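Local coordinates for protein exopolyphosphatase (Aquifex aeolicus, PDB 1T6C) that probably hydrolyses phosphoanhydride bonds in inorganic polyphosphate and guanosine pentaphosphate, as a calcium-binding member of the Ppx/GppA family with an actin-like fold, at residues Glu151-Gly155 with Val202-Val206; Gly56-Glu60 with Ile93-Ala99; Pro10-Ala15 with Thr27-Lys32; Pro255-Arg259 with Ala271-Leu275. One frame throughout, in Å; residues are numbered along the deposited sequence.

Contact 1 (Glu151-Gly155 with Val202-Val206). With CA (calcium ion), chain C.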
loop_
_atom_site.group_PDB
_atom_site.type_symbol
_atom_site.label_atom_id
_atom_site.label_comp_id
_atom_site.label_asym_id
_atom_site.label_seq_id
_atom_site.Cartn_x
_atom_site.Cartn_y
_atom_site.Cartn_z
ATOM N N GLU A 151 -6.507 1.339 5.338
ATOM C CA GLU A 151 -7.783 0.745 5.058
ATOM C C GLU A 151 -7.944 -0.537 5.869
ATOM O O GLU A 151 -6.993 -1.313 6.009
ATOM C CB GLU A 151 -7.954 0.384 3.601
ATOM C CG GLU A 151 -8.275 1.559 2.725
ATOM C CD GLU A 151 -7.106 2.514 2.563
ATOM O OE1 GLU A 151 -6.060 2.064 2.103
ATOM O OE2 GLU A 151 -7.244 3.690 2.934
ATOM N N TYR A 152 -9.158 -0.717 6.368
ATOM C CA TYR A 152 -9.587 -1.936 7.047
ATOM C C TYR A 152 -10.658 -2.604 6.180
ATOM O O TYR A 152 -11.755 -2.063 6.025
ATOM C CB TYR A 152 -10.155 -1.596 8.450
ATOM C CG TYR A 152 -9.066 -1.129 9.374
ATOM C CD1 TYR A 152 -8.552 0.175 9.256
ATOM C CD2 TYR A 152 -8.485 -1.982 10.290
ATOM C CE1 TYR A 152 -7.489 0.595 10.048
ATOM C CE2 TYR A 152 -7.414 -1.585 11.068
ATOM C CZ TYR A 152 -6.930 -0.306 10.960
ATOM O OH TYR A 152 -5.846 0.098 11.702
ATOM N N VAL A 153 -10.324 -3.743 5.595
ATOM C CA VAL A 153 -11.179 -4.388 4.602
ATOM C C VAL A 153 -11.595 -5.727 5.141
ATOM O O VAL A 153 -10.768 -6.612 5.322
ATOM C CB VAL A 153 -10.484 -4.581 3.249
ATOM C CG1 VAL A 153 -11.518 -4.893 2.179
ATOM C CG2 VAL A 153 -9.721 -3.323 2.874
ATOM N N PHE A 154 -12.901 -5.863 5.355
ATOM C CA PHE A 154 -13.476 -7.052 5.949
ATOM C C PHE A 154 -14.162 -7.903 4.898
ATOM O O PHE A 154 -14.884 -7.411 4.032
ATOM C CB PHE A 154 -14.506 -6.646 6.990
ATOM C CG PHE A 154 -13.952 -5.835 8.109
ATOM C CD1 PHE A 154 -13.460 -6.450 9.261
ATOM C CD2 PHE A 154 -13.935 -4.475 8.011
ATOM C CE1 PHE A 154 -12.969 -5.683 10.306
ATOM C CE2 PHE A 154 -13.434 -3.688 9.070
ATOM C CZ PHE A 154 -12.951 -4.294 10.187
ATOM N N GLY A 155 -13.927 -9.188 4.987
ATOM C CA GLY A 155 -14.631 -10.129 4.130
ATOM C C GLY A 155 -14.424 -11.573 4.498
ATOM O O GLY A 155 -13.900 -11.903 5.544
ATOM N N VAL A 202 -13.590 0.853 14.164
ATOM C CA VAL A 202 -13.532 -0.213 13.154
ATOM C C VAL A 202 -13.487 -1.621 13.706
ATOM O O VAL A 202 -13.528 -2.588 12.942
ATOM C CB VAL A 202 -12.374 -0.017 12.146
ATOM C CG1 VAL A 202 -12.404 1.413 11.622
ATOM C CG2 VAL A 202 -11.013 -0.341 12.761
ATOM N N LYS A 203 -13.398 -1.738 15.026
ATOM C CA LYS A 203 -13.302 -3.039 15.693
ATOM C C LYS A 203 -14.485 -3.928 15.304
ATOM O O LYS A 203 -15.627 -3.505 15.369
ATOM C CB LYS A 203 -13.288 -2.865 17.223
ATOM C CG LYS A 203 -13.615 -4.147 17.983
ATOM C CD LYS A 203 -13.346 -4.000 19.463
ATOM C CE LYS A 203 -13.229 -5.353 20.135
ATOM N NZ LYS A 203 -13.140 -5.188 21.605
ATOM N N LYS A 204 -14.177 -5.158 14.914
ATOM C CA LYS A 204 -15.145 -6.197 14.593
ATOM C C LYS A 204 -14.484 -7.551 14.966
ATOM O O LYS A 204 -13.243 -7.693 14.929
ATOM C CB LYS A 204 -15.487 -6.182 13.085
ATOM C CG LYS A 204 -16.251 -4.986 12.607
ATOM C CD LYS A 204 -16.587 -5.119 11.128
ATOM C CE LYS A 204 -17.135 -3.839 10.518
ATOM N NZ LYS A 204 -17.631 -2.782 11.463
ATOM N N PRO A 205 -15.275 -8.561 15.333
ATOM C CA PRO A 205 -14.704 -9.891 15.520
ATOM C C PRO A 205 -14.169 -10.455 14.204
ATOM O O PRO A 205 -14.891 -10.496 13.217
ATOM C CB PRO A 205 -15.893 -10.731 16.005
ATOM C CG PRO A 205 -16.896 -9.751 16.432
ATOM C CD PRO A 205 -16.729 -8.559 15.577
ATOM N N VAL A 206 -12.916 -10.890 14.203
ATOM C CA VAL A 206 -12.345 -11.533 13.022
ATOM C C VAL A 206 -11.516 -12.746 13.404
ATOM O O VAL A 206 -11.094 -12.879 14.552
ATOM C CB VAL A 206 -11.467 -10.546 12.207
ATOM C CG1 VAL A 206 -12.309 -9.377 11.776
ATOM C CG2 VAL A 206 -10.286 -10.113 13.017
HETATM CA CA CA C . -3.512 2.765 2.526
HETATM O O HOH W 1 -1.782 1.320 0.943
HETATM O O HOH W 2 -4.824 3.717 0.280
#
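Phe154 and Tyr152, on strand 149-156 of the six-stranded sheet of this actin-like fold, pack against the loop 202-206, which joins helix 185-199 to strand 208-212. The tight part gathers round the buried Tyr152, Phe154 and Val202. Val202 places CG2 over one face of the Tyr152 ring, displaced toward the rim and 4.0 Å from the ring centroid, a CH-pi contact. The carbonyl O of Val202 meets Phe154 CZ obliquely at 3.3 Å. Phe154 CG lies anti to its carbonyl carbon (chi1 -61°), which turns the ring toward the loop, where Lys204 lays its aliphatic chain across one face: CD sits over the middle of the ring, 3.7 Å from the centroid, while Val206 CG1 touches the edge at CD1, 4.0 Å away. Contacts thin out toward the partly exposed end of Lys204. Its NZ stands 5.3 Å from the Phe154 centroid, at most a weak cation-pi attraction, and forms a long, weak ion pair with Glu162. The Tyr152 hydroxyl instead reaches Thr284 of helix 274-288. Glu151, whose side chain leaves the strand on the other side, serves the calcium site together with the carbonyl oxygens of Asp144, Gly146 and Ser149 and two waters. Ser165 OG holds its OE2 by a hydrogen bond, and the carboxylate binds through one oxygen: Glu151 OE1 lies 2.7 Å from the calcium ion, Glu151 OE2 3.9 Å.

Contact 2 (Gly56-Glu60 with Ile93-Ala99)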
loop_
_atom_site.group_PDB
_atom_site.type_symbol
_atom_site.label_atom_id
_atom_site.label_comp_id
_atom_site.label_asym_id
_atom_site.label_seq_id
_atom_site.Cartn_x
_atom_site.Cartn_y
_atom_site.Cartn_z
ATOM N N GLY A 56 -3.229 24.052 -5.586
ATOM C CA GLY A 56 -4.403 23.317 -6.017
ATOM C C GLY A 56 -4.296 22.632 -7.379
ATOM O O GLY A 56 -5.290 22.098 -7.837
ATOM N N ARG A 57 -3.121 22.632 -8.015
ATOM C CA ARG A 57 -2.951 22.121 -9.385
ATOM C C ARG A 57 -1.755 21.175 -9.528
ATOM O O ARG A 57 -0.771 21.273 -8.792
ATOM C CB ARG A 57 -2.755 23.271 -10.365
ATOM C CG ARG A 57 -3.976 24.151 -10.560
ATOM C CD ARG A 57 -3.718 25.395 -11.408
ATOM N NE ARG A 57 -3.451 25.092 -12.816
ATOM C CZ ARG A 57 -4.368 24.681 -13.699
ATOM N NH1 ARG A 57 -5.648 24.517 -13.346
ATOM N NH2 ARG A 57 -4.003 24.434 -14.953
ATOM N N LEU A 58 -1.856 20.254 -10.493
ATOM C CA LEU A 58 -0.712 19.472 -10.957
ATOM C C LEU A 58 0.156 20.385 -11.772
ATOM O O LEU A 58 -0.342 21.141 -12.592
ATOM C CB LEU A 58 -1.152 18.317 -11.865
ATOM C CG LEU A 58 -2.178 17.331 -11.299
ATOM C CD1 LEU A 58 -2.503 16.274 -12.349
ATOM C CD2 LEU A 58 -1.738 16.697 -10.028
ATOM N N GLN A 59 1.457 20.322 -11.546
ATOM C CA GLN A 59 2.378 21.167 -12.279
ATOM C C GLN A 59 2.648 20.603 -13.654
ATOM O O GLN A 59 2.745 19.381 -13.849
ATOM C CB GLN A 59 3.681 21.345 -11.495
ATOM C CG GLN A 59 3.501 22.026 -10.135
ATOM C CD GLN A 59 2.758 23.359 -10.231
ATOM O OE1 GLN A 59 1.570 23.452 -9.856
ATOM N NE2 GLN A 59 3.437 24.386 -10.760
ATOM N N GLU A 60 2.786 21.492 -14.621
ATOM C CA GLU A 60 2.902 21.076 -16.010
ATOM C C GLU A 60 4.103 20.198 -16.272
ATOM O O GLU A 60 3.994 19.258 -17.035
ATOM C CB GLU A 60 2.941 22.288 -16.944
ATOM C CG GLU A 60 1.612 23.033 -17.038
ATOM C CD GLU A 60 0.471 22.172 -17.561
ATOM O OE1 GLU A 60 0.718 21.187 -18.278
ATOM O OE2 GLU A 60 -0.685 22.496 -17.270
ATOM N N ILE A 93 -4.366 12.514 -6.502
ATOM C CA ILE A 93 -4.370 13.141 -7.815
ATOM C C ILE A 93 -5.710 13.846 -7.965
ATOM O O ILE A 93 -5.785 14.958 -8.467
ATOM C CB ILE A 93 -4.127 12.085 -8.948
ATOM C CG1 ILE A 93 -2.831 11.281 -8.701
ATOM C CG2 ILE A 93 -4.114 12.744 -10.328
ATOM C CD1 ILE A 93 -1.552 12.103 -8.504
ATOM N N ARG A 94 -6.779 13.195 -7.506
ATOM C CA ARG A 94 -8.108 13.790 -7.589
ATOM C C ARG A 94 -8.173 15.151 -6.902
ATOM O O ARG A 94 -8.869 16.043 -7.367
ATOM C CB ARG A 94 -9.171 12.859 -6.978
ATOM C CG ARG A 94 -10.589 13.307 -7.315
ATOM C CD ARG A 94 -11.694 12.446 -6.744
ATOM N NE ARG A 94 -11.773 12.561 -5.288
ATOM C CZ ARG A 94 -12.330 13.578 -4.620
ATOM N NH1 ARG A 94 -12.913 14.588 -5.248
ATOM N NH2 ARG A 94 -12.306 13.577 -3.295
ATOM N N ARG A 95 -7.440 15.281 -5.792
ATOM C CA ARG A 95 -7.326 16.544 -5.060
ATOM C C ARG A 95 -6.980 17.716 -5.987
ATOM O O ARG A 95 -7.449 18.828 -5.769
ATOM C CB ARG A 95 -6.269 16.431 -3.938
ATOM C CG ARG A 95 -6.823 16.332 -2.529
ATOM C CD ARG A 95 -7.492 15.000 -2.180
ATOM N NE ARG A 95 -7.621 14.836 -0.723
ATOM C CZ ARG A 95 -6.682 14.323 0.090
ATOM N NH1 ARG A 95 -5.513 13.885 -0.385
ATOM N NH2 ARG A 95 -6.918 14.253 1.403
ATOM N N ALA A 96 -6.154 17.477 -7.011
ATOM C CA ALA A 96 -5.802 18.524 -7.988
ATOM C C ALA A 96 -6.944 18.931 -8.919
ATOM O O ALA A 96 -7.729 18.095 -9.401
ATOM C CB ALA A 96 -4.591 18.093 -8.824
ATOM N N LYS A 97 -6.976 20.222 -9.223
ATOM C CA LYS A 97 -8.060 20.875 -9.949
ATOM C C LYS A 97 -8.032 20.637 -11.454
ATOM O O LYS A 97 -9.060 20.747 -12.128
ATOM C CB LYS A 97 -7.997 22.385 -9.694
ATOM C CG LYS A 97 -9.302 23.083 -9.843
ATOM C CD LYS A 97 -9.233 24.479 -9.288
ATOM C CE LYS A 97 -9.715 24.532 -7.878
ATOM N NZ LYS A 97 -9.614 25.925 -7.392
ATOM N N ASN A 98 -6.842 20.350 -11.978
ATOM C CA ASN A 98 -6.658 20.040 -13.399
ATOM C C ASN A 98 -6.430 18.535 -13.633
ATOM O O ASN A 98 -5.908 18.137 -14.680
ATOM C CB ASN A 98 -5.514 20.865 -14.012
ATOM C CG ASN A 98 -4.199 20.692 -13.271
ATOM O OD1 ASN A 98 -4.169 20.289 -12.124
ATOM N ND2 ASN A 98 -3.101 20.969 -13.952
ATOM N N ALA A 99 -6.830 17.704 -12.674
ATOM C CA ALA A 99 -6.710 16.256 -12.814
ATOM C C ALA A 99 -7.489 15.730 -14.029
ATOM O O ALA A 99 -7.011 14.878 -14.757
ATOM C CB ALA A 99 -7.157 15.566 -11.561
HETATM O O HOH W 3 -3.254 21.176 -16.758
#
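Asn98 and Leu58 join the turn between helices 91-94 and 99-109 to the loop ahead of helix 60-79. The Asn98 amide branch is set between its own backbone N and carbonyl carbon (chi1 56°), and from there it pairs with both backbone polar groups of Leu58. Asn98 OD1 accepts from Leu58 N at 2.8 Å, in the carbonyl plane and on a lone pair; Asn98 ND2 donates to Leu58 O at 3.1 Å, with that oxygen close to the amide plane. Arg57 bends at chi3 (69°), folding its guanidinium back over Asn98, with ND2 3.7 Å above the guanidinium plane near its rim and the two planes 34° apart. Leu58 sends CD2 onto Ala96 CB at 3.4 Å, a tight carbon pair. Beside it, Lys97 N, in the type I turn Ala96-Ala99, donates to Gly56 O at 2.9 Å; Gly56 itself leaves helix 52-55 with positive phi. A water links Asn98 ND2 to Glu60 OE2. Although Asn98 occupies the N-cap position of helix 99-109, its side chain makes no capping bond. The buried amide is spent on the other loop: two bonds to one residue fix its rotation and give both its polar atoms a partner.

Contact 3 (Pro10-Ala15 with Thr27-Lys32)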
loop_
_atom_site.group_PDB
_atom_site.type_symbol
_atom_site.label_atom_id
_atom_site.label_comp_id
_atom_site.label_asym_id
_atom_site.label_seq_id
_atom_site.Cartn_x
_atom_site.Cartn_y
_atom_site.Cartn_z
ATOM N N PRO A 10 -4.803 -21.307 -22.369
ATOM C CA PRO A 10 -3.588 -20.607 -22.881
ATOM C C PRO A 10 -3.145 -19.516 -21.910
ATOM O O PRO A 10 -3.979 -18.899 -21.253
ATOM C CB PRO A 10 -4.055 -19.993 -24.211
ATOM C CG PRO A 10 -5.555 -20.089 -24.198
ATOM C CD PRO A 10 -6.024 -20.696 -22.910
ATOM N N ILE A 11 -1.844 -19.308 -21.820
ATOM C CA ILE A 11 -1.290 -18.257 -20.985
ATOM C C ILE A 11 -1.832 -16.897 -21.443
ATOM O O ILE A 11 -1.933 -16.629 -22.633
ATOM C CB ILE A 11 0.265 -18.278 -21.074
ATOM C CG1 ILE A 11 0.822 -19.534 -20.383
ATOM C CG2 ILE A 11 0.877 -17.011 -20.469
ATOM C CD1 ILE A 11 2.248 -19.896 -20.798
ATOM N N MET A 12 -2.187 -16.048 -20.480
ATOM C CA MET A 12 -2.574 -14.682 -20.773
ATOM C C MET A 12 -1.687 -13.769 -19.933
ATOM O O MET A 12 -1.340 -14.084 -18.802
ATOM C CB MET A 12 -4.042 -14.453 -20.404
ATOM C CG MET A 12 -4.474 -13.038 -20.554
ATOM S SD MET A 12 -6.218 -12.810 -20.395
ATOM C CE MET A 12 -6.826 -13.670 -21.908
ATOM N N ARG A 13 -1.319 -12.649 -20.506
ATOM C CA ARG A 13 -0.628 -11.608 -19.751
ATOM C C ARG A 13 -1.582 -10.466 -19.425
ATOM O O ARG A 13 -2.438 -10.084 -20.238
ATOM C CB ARG A 13 0.570 -11.101 -20.529
ATOM C CG ARG A 13 1.635 -12.153 -20.706
ATOM C CD ARG A 13 2.707 -11.734 -21.648
ATOM N NE ARG A 13 3.833 -12.642 -21.579
ATOM C CZ ARG A 13 4.915 -12.487 -22.306
ATOM N NH1 ARG A 13 5.033 -11.457 -23.146
ATOM N NH2 ARG A 13 5.909 -13.337 -22.184
ATOM N N VAL A 14 -1.426 -9.911 -18.218
ATOM C CA VAL A 14 -2.256 -8.817 -17.697
ATOM C C VAL A 14 -1.322 -7.804 -17.051
ATOM O O VAL A 14 -0.201 -8.131 -16.670
ATOM C CB VAL A 14 -3.345 -9.335 -16.703
ATOM C CG1 VAL A 14 -4.240 -10.326 -17.436
ATOM C CG2 VAL A 14 -2.760 -9.949 -15.469
ATOM N N ALA A 15 -1.762 -6.564 -16.979
ATOM C CA ALA A 15 -0.950 -5.518 -16.397
ATOM C C ALA A 15 -1.768 -4.519 -15.623
ATOM O O ALA A 15 -2.942 -4.281 -15.910
ATOM C CB ALA A 15 -0.219 -4.789 -17.464
ATOM N N THR A 27 3.108 -3.067 -13.548
ATOM C CA THR A 27 3.275 -4.458 -13.194
ATOM C C THR A 27 2.652 -5.348 -14.273
ATOM O O THR A 27 1.522 -5.146 -14.630
ATOM C CB THR A 27 2.609 -4.762 -11.820
ATOM O OG1 THR A 27 3.045 -3.810 -10.829
ATOM C CG2 THR A 27 3.015 -6.157 -11.323
ATOM N N ILE A 28 3.416 -6.290 -14.807
ATOM C CA ILE A 28 2.940 -7.213 -15.834
ATOM C C ILE A 28 3.046 -8.604 -15.249
ATOM O O ILE A 28 4.083 -8.949 -14.674
ATOM C CB ILE A 28 3.732 -7.139 -17.147
ATOM C CG1 ILE A 28 3.727 -5.719 -17.741
ATOM C CG2 ILE A 28 3.153 -8.120 -18.151
ATOM C CD1 ILE A 28 4.450 -5.571 -19.068
ATOM N N ALA A 29 1.984 -9.393 -15.397
ATOM C CA ALA A 29 1.957 -10.753 -14.878
ATOM C C ALA A 29 1.497 -11.686 -15.987
ATOM O O ALA A 29 0.814 -11.263 -16.923
ATOM C CB ALA A 29 1.064 -10.838 -13.720
ATOM N N GLN A 30 1.892 -12.946 -15.879
ATOM C CA GLN A 30 1.269 -14.011 -16.684
ATOM C C GLN A 30 0.363 -14.837 -15.807
ATOM O O GLN A 30 0.640 -15.023 -14.632
ATOM C CB GLN A 30 2.340 -14.881 -17.348
ATOM C CG GLN A 30 3.244 -15.622 -16.428
ATOM C CD GLN A 30 3.825 -16.912 -17.053
ATOM O OE1 GLN A 30 3.847 -17.987 -16.402
ATOM N NE2 GLN A 30 4.293 -16.803 -18.297
ATOM N N ILE A 31 -0.744 -15.312 -16.375
ATOM C CA ILE A 31 -1.583 -16.267 -15.699
ATOM C C ILE A 31 -1.492 -17.585 -16.481
ATOM O O ILE A 31 -1.719 -17.606 -17.683
ATOM C CB ILE A 31 -3.038 -15.756 -15.545
ATOM C CG1 ILE A 31 -3.922 -16.824 -14.893
ATOM C CG2 ILE A 31 -3.611 -15.375 -16.834
ATOM C CD1 ILE A 31 -3.940 -16.798 -13.370
ATOM N N LYS A 32 -1.114 -18.646 -15.783
ATOM C CA LYS A 32 -0.894 -19.965 -16.384
ATOM C C LYS A 32 -1.535 -21.006 -15.457
ATOM O O LYS A 32 -1.054 -21.195 -14.367
ATOM C CB LYS A 32 0.618 -20.188 -16.505
ATOM C CG LYS A 32 1.108 -21.583 -16.966
ATOM C CD LYS A 32 2.632 -21.568 -16.984
ATOM C CE LYS A 32 3.246 -22.940 -17.020
ATOM N NZ LYS A 32 4.659 -22.813 -17.493
HETATM O O HOH W 4 -4.085 -18.621 -18.512
HETATM O O HOH W 5 4.409 -15.278 -20.277
#
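Ile31 holds CG1 anti to its backbone N (chi1 177°), which leaves CG2 between N and the carbonyl carbon and brings it to Met12 CB at 3.7 Å. Met12 likewise sends CG anti to its N (chi1 174°), carrying the thioether end away from the partner strand. These residues face each other in the beta hairpin of strands 12-19 and 23-32. Met12 with Ile31 and Val14 with Ala29 are hydrogen-bonded antiparallel pairs; Arg13 with Gln30 and Ala15 with Ile28 are non-hydrogen-bonded ones. The straightest bond runs from Ala29 N to Val14 O, 2.8 Å at 171°. At the outer end of the pairing Ile31 O takes the longer bond from Met12 N, 3.2 Å, and also a water at 2.7 Å that donates to Pro10 O as well. Out there the Ile11 and Lys32 side chains run alongside each other, with CG1 of Ile11 3.9 Å from CB of Lys32. Arg13, extended, gives its NH1 to Phe80 O. The hairpin lies inside the five-stranded sheet, strand 35-45 bordering 23-32 and strand 84-89 bordering 12-19, while helix 300-313 packs through Leu305 on Val14 and Ala29 and through Glu312 on Met12.

Contact 4 (Pro255-Arg259 with Ala271-Leu275)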
loop_
_atom_site.group_PDB
_atom_site.type_symbol
_atom_site.label_atom_id
_atom_site.label_comp_id
_atom_site.label_asym_id
_atom_site.label_seq_id
_atom_site.Cartn_x
_atom_site.Cartn_y
_atom_site.Cartn_z
ATOM N N PRO A 255 16.940 7.685 17.382
ATOM C CA PRO A 255 16.706 8.858 16.552
ATOM C C PRO A 255 16.564 8.453 15.082
ATOM O O PRO A 255 17.232 7.548 14.617
ATOM C CB PRO A 255 17.964 9.697 16.770
ATOM C CG PRO A 255 18.597 9.194 18.008
ATOM C CD PRO A 255 18.232 7.763 18.088
ATOM N N SER A 256 15.709 9.153 14.353
ATOM C CA SER A 256 15.369 8.748 12.995
ATOM C C SER A 256 16.587 8.567 12.095
ATOM O O SER A 256 16.643 7.615 11.323
ATOM C CB SER A 256 14.377 9.714 12.335
ATOM O OG SER A 256 14.914 11.016 12.173
ATOM N N GLU A 257 17.558 9.469 12.203
ATOM C CA GLU A 257 18.744 9.424 11.354
ATOM C C GLU A 257 19.629 8.209 11.595
ATOM O O GLU A 257 20.412 7.838 10.716
ATOM C CB GLU A 257 19.585 10.699 11.508
ATOM C CG GLU A 257 18.813 12.003 11.437
ATOM C CD GLU A 257 18.504 12.604 12.801
ATOM O OE1 GLU A 257 18.166 11.837 13.738
ATOM O OE2 GLU A 257 18.602 13.846 12.930
ATOM N N GLU A 258 19.461 7.545 12.743
ATOM C CA GLU A 258 20.219 6.360 13.106
ATOM C C GLU A 258 19.506 5.075 12.720
ATOM O O GLU A 258 20.112 4.030 12.655
ATOM C CB GLU A 258 20.468 6.421 14.623
ATOM C CG GLU A 258 21.163 5.244 15.247
ATOM C CD GLU A 258 22.603 5.042 14.827
ATOM O OE1 GLU A 258 23.215 5.968 14.213
ATOM O OE2 GLU A 258 23.106 3.923 15.111
ATOM N N ARG A 259 18.202 5.149 12.445
ATOM C CA ARG A 259 17.415 3.941 12.274
ATOM C C ARG A 259 17.904 3.095 11.090
ATOM O O ARG A 259 18.001 1.887 11.235
ATOM C CB ARG A 259 15.927 4.263 12.151
ATOM C CG ARG A 259 15.342 4.745 13.437
ATOM C CD ARG A 259 13.893 5.155 13.323
ATOM N NE ARG A 259 13.408 5.666 14.599
ATOM C CZ ARG A 259 12.301 6.376 14.753
ATOM N NH1 ARG A 259 11.519 6.619 13.709
ATOM N NH2 ARG A 259 11.940 6.800 15.968
ATOM N N ALA A 271 12.501 6.200 7.459
ATOM C CA ALA A 271 13.076 6.002 8.786
ATOM C C ALA A 271 12.356 6.796 9.884
ATOM O O ALA A 271 12.103 6.256 10.972
ATOM C CB ALA A 271 14.552 6.341 8.756
ATOM N N LYS A 272 11.990 8.049 9.610
ATOM C CA LYS A 272 11.294 8.847 10.637
ATOM C C LYS A 272 9.859 8.362 10.886
ATOM O O LYS A 272 9.443 8.195 12.048
ATOM C CB LYS A 272 11.322 10.327 10.276
ATOM C CG LYS A 272 10.850 11.233 11.384
ATOM C CD LYS A 272 11.570 12.562 11.282
ATOM C CE LYS A 272 10.685 13.661 11.659
ATOM N NZ LYS A 272 11.446 14.920 11.562
ATOM N N VAL A 273 9.121 8.090 9.819
ATOM C CA VAL A 273 7.725 7.655 9.975
ATOM C C VAL A 273 7.461 6.203 10.352
ATOM O O VAL A 273 6.322 5.882 10.693
ATOM C CB VAL A 273 6.876 7.986 8.719
ATOM C CG1 VAL A 273 6.968 9.470 8.403
ATOM C CG2 VAL A 273 7.313 7.120 7.543
ATOM N N ILE A 274 8.476 5.333 10.317
ATOM C CA ILE A 274 8.240 3.912 10.568
ATOM C C ILE A 274 7.670 3.687 11.944
ATOM O O ILE A 274 6.838 2.789 12.089
ATOM C CB ILE A 274 9.507 3.042 10.309
ATOM C CG1 ILE A 274 9.079 1.566 10.248
ATOM C CG2 ILE A 274 10.614 3.339 11.309
ATOM C CD1 ILE A 274 10.215 0.674 9.842
ATOM N N LEU A 275 8.036 4.490 12.948
ATOM C CA LEU A 275 7.525 4.232 14.305
ATOM C C LEU A 275 5.990 4.364 14.362
ATOM O O LEU A 275 5.283 3.520 14.923
ATOM C CB LEU A 275 8.193 5.181 15.316
ATOM C CG LEU A 275 7.794 4.954 16.772
ATOM C CD1 LEU A 275 8.293 3.585 17.273
ATOM C CD2 LEU A 275 8.305 6.093 17.653
HETATM O O HOH W 6 9.566 8.285 15.292
#
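NH1 of Arg259 makes the shortest polar bond here, 2.8 Å to Ala271 O, binding helix 256-262 to the helical lead-in of helix 274-288 in the part of the actin-like fold built on the six-stranded sheet. The bond is fairly straight (159°), and donor and acceptor each lie near the other's plane, so the oxygen meets the guanidinium at its edge. Arg259 NH1 gives a second, weak bond to Lys272 O at 3.1 Å, bent to 125°. A water accepting from Arg259 NH2 donates in turn to Lys272 O. The Arg259 chain runs extended from CG to NE, which lets the guanidinium of this buried residue reach across to segment 271-275. Its other nitrogens turn back to the end of helix 241-251 and the loop after it: NE donates to Ile254 O, NH2 weakly to Phe251 O. Bonds at three nitrogens would thus fix the rotation of the group. The Leu275 side chain crosses that of Arg259 at about a right angle, its CB 4.0 Å from Arg259 NH1. Nearer the start of helix 256-262 the contact is van der Waals, the Ala271 CB methyl lying 3.5 Å from the carbonyl O of Ser256. Ser256 spends OG on Asp181, while its CB rests 3.6 Å from Lys272 CA.

How the contacts relate
From the N terminus the four contacts follow in series; none nests in or crosses another. Contact 3 closes first, across the short hairpin that starts the five-stranded sheet. Contact 2 comes next, closing a loop that holds helix 60-79 and strand 84-89, and it ties together turns between helices in the same half of the molecule. Contact 1 then spans strand 159-166 and helices 170-177 and 185-199, fastening the six-stranded sheet to the loop that leads into strand 208-212. Contact 4 closes a short loop between two helices of that second half. Contacts 3 and 4 lie on opposite sides of the chain's centre, their centres 38 Å apart; the nearest atoms of contacts 1 and 2 are about 11 Å apart.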